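PDB 4C2L: endo-xylogalacturonan hydrolase A from Aspergillus tubingensis, which hydrolyses xylogalacturonan, the xylose-substituted galacturonan of the hairy regions of pectin, requiring xylose on the galacturonic acid backbone. Local coordinates for residues A265-G277 with Q301-P315. Residues are numbered along the deposited sequence; the frame is centred on the assembly and turned at random.
Sequences AGIKTYPSGGDHG and QSCYGEDDDYCEENP. With SO4 (sulfate ion), chain E; SO4 (sulfate ion), chain H.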
loop_
_atom_site.group_PDB
_atom_site.type_symbol
_atom_site.label_atom_id
_atom_site.label_comp_id
_atom_site.label_asym_id
_atom_site.label_seq_id
_atom_site.Cartn_x
_atom_site.Cartn_y
_atom_site.Cartn_z
ATOM N N ALA A 265 2.062 3.539 12.045
ATOM C CA ALA A 265 1.875 2.100 11.884
ATOM C C ALA A 265 0.662 1.671 12.660
ATOM O O ALA A 265 0.264 2.338 13.620
ATOM C CB ALA A 265 3.101 1.347 12.369
ATOM N N GLY A 266 0.041 0.571 12.244
ATOM C CA GLY A 266 -1.085 0.083 13.020
ATOM C C GLY A 266 -1.711 -1.186 12.497
ATOM O O GLY A 266 -1.265 -1.754 11.488
ATOM N N ILE A 267 -2.730 -1.621 13.234
ATOM C CA ILE A 267 -3.517 -2.811 12.921
ATOM C C ILE A 267 -4.990 -2.422 12.982
ATOM O O ILE A 267 -5.405 -1.746 13.929
ATOM C CB ILE A 267 -3.232 -3.948 13.938
ATOM C CG1 ILE A 267 -1.744 -4.339 13.872
ATOM C CG2 ILE A 267 -4.113 -5.169 13.623
ATOM C CD1 ILE A 267 -1.281 -5.263 14.983
ATOM N N LYS A 268 -5.782 -2.841 11.987
ATOM C CA LYS A 268 -7.204 -2.506 11.955
ATOM C C LYS A 268 -8.011 -3.757 11.696
ATOM O O LYS A 268 -7.826 -4.411 10.676
ATOM C CB LYS A 268 -7.558 -1.549 10.810
ATOM C CG LYS A 268 -6.658 -0.369 10.580
ATOM C CD LYS A 268 -7.344 0.628 9.643
ATOM C CE LYS A 268 -7.615 0.059 8.262
ATOM N NZ LYS A 268 -7.716 1.137 7.224
ATOM N N THR A 269 -8.923 -4.091 12.602
ATOM C CA THR A 269 -9.766 -5.262 12.385
ATOM C C THR A 269 -11.222 -4.893 12.644
ATOM O O THR A 269 -11.518 -4.048 13.475
ATOM C CB THR A 269 -9.351 -6.451 13.282
ATOM O OG1 THR A 269 -9.411 -6.062 14.662
ATOM C CG2 THR A 269 -7.910 -6.898 12.957
ATOM N N TYR A 270 -12.125 -5.551 11.927
ATOM C CA TYR A 270 -13.549 -5.389 12.159
ATOM C C TYR A 270 -13.940 -6.086 13.460
ATOM O O TYR A 270 -13.318 -7.064 13.852
ATOM C CB TYR A 270 -14.334 -6.004 11.006
ATOM C CG TYR A 270 -14.430 -5.094 9.801
ATOM C CD1 TYR A 270 -13.417 -5.065 8.836
ATOM C CD2 TYR A 270 -15.547 -4.274 9.617
ATOM C CE1 TYR A 270 -13.507 -4.223 7.725
ATOM C CE2 TYR A 270 -15.645 -3.438 8.512
ATOM C CZ TYR A 270 -14.629 -3.422 7.573
ATOM O OH TYR A 270 -14.745 -2.586 6.476
ATOM N N PRO A 271 -14.975 -5.576 14.132
ATOM C CA PRO A 271 -15.478 -6.304 15.303
ATOM C C PRO A 271 -16.291 -7.526 14.872
ATOM O O PRO A 271 -16.333 -7.852 13.681
ATOM C CB PRO A 271 -16.373 -5.270 15.978
ATOM C CG PRO A 271 -16.891 -4.460 14.833
ATOM C CD PRO A 271 -15.682 -4.299 13.931
ATOM N N SER A 272 -16.930 -8.208 15.825
ATOM C CA SER A 272 -17.757 -9.356 15.474
ATOM C C SER A 272 -19.157 -8.898 15.037
ATOM O O SER A 272 -19.402 -7.702 14.864
ATOM C CB SER A 272 -17.850 -10.341 16.641
ATOM O OG SER A 272 -18.379 -9.691 17.785
ATOM N N GLY A 273 -20.063 -9.852 14.849
ATOM C CA GLY A 273 -21.435 -9.530 14.441
ATOM C C GLY A 273 -21.584 -9.429 12.935
ATOM O O GLY A 273 -20.598 -9.390 12.192
ATOM N N GLY A 274 -22.833 -9.402 12.474
ATOM C CA GLY A 274 -23.117 -9.298 11.052
ATOM C C GLY A 274 -22.407 -10.364 10.250
ATOM O O GLY A 274 -22.417 -11.539 10.616
ATOM N N ASP A 275 -21.774 -9.947 9.159
ATOM C CA ASP A 275 -21.068 -10.864 8.279
ATOM C C ASP A 275 -19.567 -10.859 8.543
ATOM O O ASP A 275 -18.805 -11.464 7.793
ATOM C CB ASP A 275 -21.335 -10.498 6.816
ATOM C CG ASP A 275 -22.742 -10.864 6.373
ATOM O OD1 ASP A 275 -23.474 -11.514 7.157
ATOM O OD2 ASP A 275 -23.111 -10.509 5.235
ATOM N N HIS A 276 -19.151 -10.182 9.608
ATOM C CA HIS A 276 -17.721 -10.051 9.904
ATOM C C HIS A 276 -17.139 -11.372 10.267
ATOM O O HIS A 276 -17.816 -12.214 10.853
ATOM C CB HIS A 276 -17.477 -9.067 11.036
ATOM C CG HIS A 276 -18.064 -7.698 10.797
ATOM N ND1 HIS A 276 -17.983 -7.069 9.603
ATOM C CD2 HIS A 276 -18.737 -6.836 11.650
ATOM C CE1 HIS A 276 -18.603 -5.874 9.686
ATOM N NE2 HIS A 276 -19.054 -5.727 10.941
ATOM N N GLY A 277 -15.871 -11.571 9.921
ATOM C CA GLY A 277 -15.146 -12.765 10.312
ATOM C C GLY A 277 -14.126 -12.465 11.391
ATOM O O GLY A 277 -14.088 -11.360 11.942
ATOM N N GLN A 301 -6.905 -0.644 16.032
ATOM C CA GLN A 301 -8.336 -0.463 15.912
ATOM C C GLN A 301 -8.987 -1.824 15.899
ATOM O O GLN A 301 -8.612 -2.683 15.099
ATOM C CB GLN A 301 -8.680 0.291 14.619
ATOM C CG GLN A 301 -8.270 1.757 14.644
ATOM C CD GLN A 301 -8.324 2.374 13.258
ATOM O OE1 GLN A 301 -9.385 2.812 12.807
ATOM N NE2 GLN A 301 -7.196 2.391 12.574
ATOM N N SER A 302 -9.952 -2.027 16.799
ATOM C CA SER A 302 -10.671 -3.292 16.883
ATOM C C SER A 302 -12.163 -3.102 16.607
ATOM O O SER A 302 -12.935 -4.067 16.611
ATOM C CB SER A 302 -10.491 -3.909 18.269
ATOM O OG SER A 302 -10.962 -3.022 19.268
ATOM N N CYS A 303 -12.555 -1.857 16.370
ATOM C CA CYS A 303 -13.952 -1.514 16.090
ATOM C C CYS A 303 -14.034 -0.876 14.695
ATOM O O CYS A 303 -14.839 0.030 14.446
ATOM C CB CYS A 303 -14.478 -0.569 17.177
ATOM S SG CYS A 303 -16.278 -0.332 17.188
ATOM N N TYR A 304 -13.189 -1.352 13.784
ATOM C CA TYR A 304 -13.135 -0.771 12.449
ATOM C C TYR A 304 -14.463 -0.928 11.716
ATOM O O TYR A 304 -15.043 -2.017 11.695
ATOM C CB TYR A 304 -12.013 -1.389 11.624
ATOM C CG TYR A 304 -11.801 -0.670 10.317
ATOM C CD1 TYR A 304 -11.136 0.557 10.279
ATOM C CD2 TYR A 304 -12.273 -1.210 9.122
ATOM C CE1 TYR A 304 -10.945 1.224 9.082
ATOM C CE2 TYR A 304 -12.085 -0.554 7.913
ATOM C CZ TYR A 304 -11.418 0.659 7.905
ATOM O OH TYR A 304 -11.224 1.308 6.707
ATOM N N GLY A 305 -14.935 0.167 11.124
ATOM C CA GLY A 305 -16.150 0.141 10.307
ATOM C C GLY A 305 -17.447 0.146 11.097
ATOM O O GLY A 305 -18.521 -0.010 10.522
ATOM N N GLU A 306 -17.357 0.313 12.412
ATOM C CA GLU A 306 -18.547 0.315 13.269
ATOM C C GLU A 306 -18.402 1.371 14.359
ATOM O O GLU A 306 -17.357 2.014 14.461
ATOM C CB GLU A 306 -18.797 -1.081 13.864
ATOM C CG GLU A 306 -18.830 -2.227 12.848
ATOM C CD GLU A 306 -20.104 -2.305 12.013
ATOM O OE1 GLU A 306 -21.011 -1.471 12.190
ATOM O OE2 GLU A 306 -20.213 -3.222 11.173
ATOM N N ASP A 307 -19.454 1.592 15.150
ATOM C CA ASP A 307 -19.348 2.552 16.252
ATOM C C ASP A 307 -19.217 1.889 17.624
ATOM O O ASP A 307 -19.332 0.669 17.747
ATOM C CB ASP A 307 -20.479 3.598 16.224
ATOM C CG ASP A 307 -21.870 2.989 16.356
ATOM O OD1 ASP A 307 -22.050 1.960 17.045
ATOM O OD2 ASP A 307 -22.806 3.569 15.770
ATOM N N ASP A 308 -18.972 2.710 18.644
ATOM C CA ASP A 308 -18.756 2.233 20.014
ATOM C C ASP A 308 -19.877 1.353 20.554
ATOM O O ASP A 308 -19.605 0.317 21.160
ATOM C CB ASP A 308 -18.488 3.408 20.963
ATOM C CG ASP A 308 -17.157 4.096 20.685
ATOM O OD1 ASP A 308 -16.465 3.699 19.722
ATOM O OD2 ASP A 308 -16.794 5.035 21.428
ATOM N N ASP A 309 -21.129 1.758 20.338
ATOM C CA ASP A 309 -22.274 0.990 20.836
ATOM C C ASP A 309 -22.386 -0.380 20.184
ATOM O O ASP A 309 -22.769 -1.357 20.837
ATOM C CB ASP A 309 -23.584 1.764 20.657
ATOM C CG ASP A 309 -23.716 2.920 21.634
ATOM O OD1 ASP A 309 -22.983 2.958 22.647
ATOM O OD2 ASP A 309 -24.561 3.799 21.381
ATOM N N TYR A 310 -22.050 -0.442 18.897
ATOM C CA TYR A 310 -22.044 -1.697 18.160
ATOM C C TYR A 310 -21.005 -2.642 18.762
ATOM O O TYR A 310 -21.259 -3.842 18.937
ATOM C CB TYR A 310 -21.745 -1.454 16.674
ATOM C CG TYR A 310 -21.741 -2.723 15.862
ATOM C CD1 TYR A 310 -20.601 -3.533 15.796
ATOM C CD2 TYR A 310 -22.880 -3.133 15.175
ATOM C CE1 TYR A 310 -20.602 -4.704 15.064
ATOM C CE2 TYR A 310 -22.891 -4.305 14.440
ATOM C CZ TYR A 310 -21.749 -5.085 14.387
ATOM O OH TYR A 310 -21.761 -6.246 13.659
ATOM N N CYS A 311 -19.839 -2.094 19.083
ATOM C CA CYS A 311 -18.730 -2.907 19.570
ATOM C C CYS A 311 -18.918 -3.375 21.007
ATOM O O CYS A 311 -18.378 -4.410 21.398
ATOM C CB CYS A 311 -17.390 -2.203 19.329
ATOM S SG CYS A 311 -17.026 -2.189 17.554
ATOM N N GLU A 312 -19.704 -2.627 21.781
ATOM C CA GLU A 312 -20.121 -3.076 23.108
ATOM C C GLU A 312 -20.951 -4.358 23.022
ATOM O O GLU A 312 -20.749 -5.282 23.809
ATOM C CB GLU A 312 -20.901 -1.982 23.836
ATOM C CG GLU A 312 -20.025 -0.855 24.359
ATOM C CD GLU A 312 -20.821 0.211 25.089
ATOM O OE1 GLU A 312 -21.765 -0.151 25.824
ATOM O OE2 GLU A 312 -20.501 1.410 24.929
ATOM N N GLU A 313 -21.864 -4.416 22.056
ATOM C CA GLU A 313 -22.703 -5.597 21.852
ATOM C C GLU A 313 -22.026 -6.670 20.995
ATOM O O GLU A 313 -22.383 -7.847 21.071
ATOM C CB GLU A 313 -24.061 -5.208 21.241
ATOM C CG GLU A 313 -24.791 -4.059 21.945
ATOM C CD GLU A 313 -25.571 -4.477 23.194
ATOM O OE1 GLU A 313 -25.459 -5.644 23.637
ATOM O OE2 GLU A 313 -26.311 -3.624 23.743
ATOM N N ASN A 314 -21.051 -6.263 20.178
ATOM C CA ASN A 314 -20.348 -7.178 19.281
ATOM C C ASN A 314 -18.835 -7.012 19.420
ATOM O O ASN A 314 -18.208 -6.341 18.588
ATOM C CB ASN A 314 -20.754 -6.923 17.830
ATOM C CG ASN A 314 -22.244 -7.076 17.607
ATOM O OD1 ASN A 314 -22.744 -8.184 17.414
ATOM N ND2 ASN A 314 -22.957 -5.961 17.615
ATOM N N PRO A 315 -18.246 -7.611 20.466
ATOM C CA PRO A 315 -16.846 -7.326 20.763
ATOM C C PRO A 315 -15.898 -7.849 19.685
ATOM O O PRO A 315 -16.218 -8.803 18.965
ATOM C CB PRO A 315 -16.608 -8.058 22.096
ATOM C CG PRO A 315 -17.977 -8.299 22.655
ATOM C CD PRO A 315 -18.828 -8.546 21.451
HETATM S S SO4 E . -9.508 -0.665 4.217
HETATM O O1 SO4 E . -9.289 0.795 4.295
HETATM O O2 SO4 E . -10.826 -0.972 4.827
HETATM O O3 SO4 E . -8.390 -1.290 4.938
HETATM O O4 SO4 E . -9.558 -1.087 2.806
HETATM S S SO4 H . -8.232 4.693 7.485
HETATM O O1 SO4 H . -9.136 5.854 7.632
HETATM O O2 SO4 H . -8.845 3.513 8.126
HETATM O O3 SO4 H . -6.962 5.016 8.169
HETATM O O4 SO4 H . -7.950 4.407 6.054
HETATM O O HOH W 1 -4.797 1.108 13.039
HETATM O O HOH W 2 -11.711 -6.497 15.990
HETATM O O HOH W 3 -7.319 -5.104 16.138
HETATM O O HOH W 4 -21.142 -10.545 18.028
#
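With CG anti to the backbone N (chi1 -171°), Tyr-304 drives the edge of its ring against one face of Tyr-270 (chi1 -81°). This T-shaped pair, planes at 89° and CD2 of Tyr-304 3.5 Å from CE1 of Tyr-270, joins neighbouring coils of the GH28 right-handed parallel beta-helix. Strands 266-269 and 296-301 run parallel: Gln-301 N donates almost straight to Ile-267 O (2.8 Å), and Thr-269 N to Gln-301 O. On the face that probably lines the substrate cleft, Lys-268 and Gln-301 lie side by side, and the lysine CE makes an off-centre CH-pi contact with the Tyr-304 ring. Lys-268 NZ donates to O2 of the chain H sulfate (2.8 Å) and weakly to the chain E sulfate, both probably from crystallisation; the lysine side chain lies about 6 Å from those of Asp-210 and His-233, both probably catalytic.

Pro-271 packs CB 3.5 Å from SG of Cys-311, which is disulfide-bonded to Cys-303, and the proline CG meets CG of Glu-306 and CE1 of Tyr-310. Asp-307 OD1 caps helix 308-313 by accepting from Tyr-310 N. His-276 NE2 donates in its ring plane to the anti side of Glu-306 OE2 (2.8 Å), while ND1 is hydrogen-bonded to Lys-242 O. Tyr-310 OH reaches a lone pair of Ser-272 O, and Pro-315 O accepts both Ser-272 N (3.3 Å) and, from the same face, Ser-272 OG (2.6 Å).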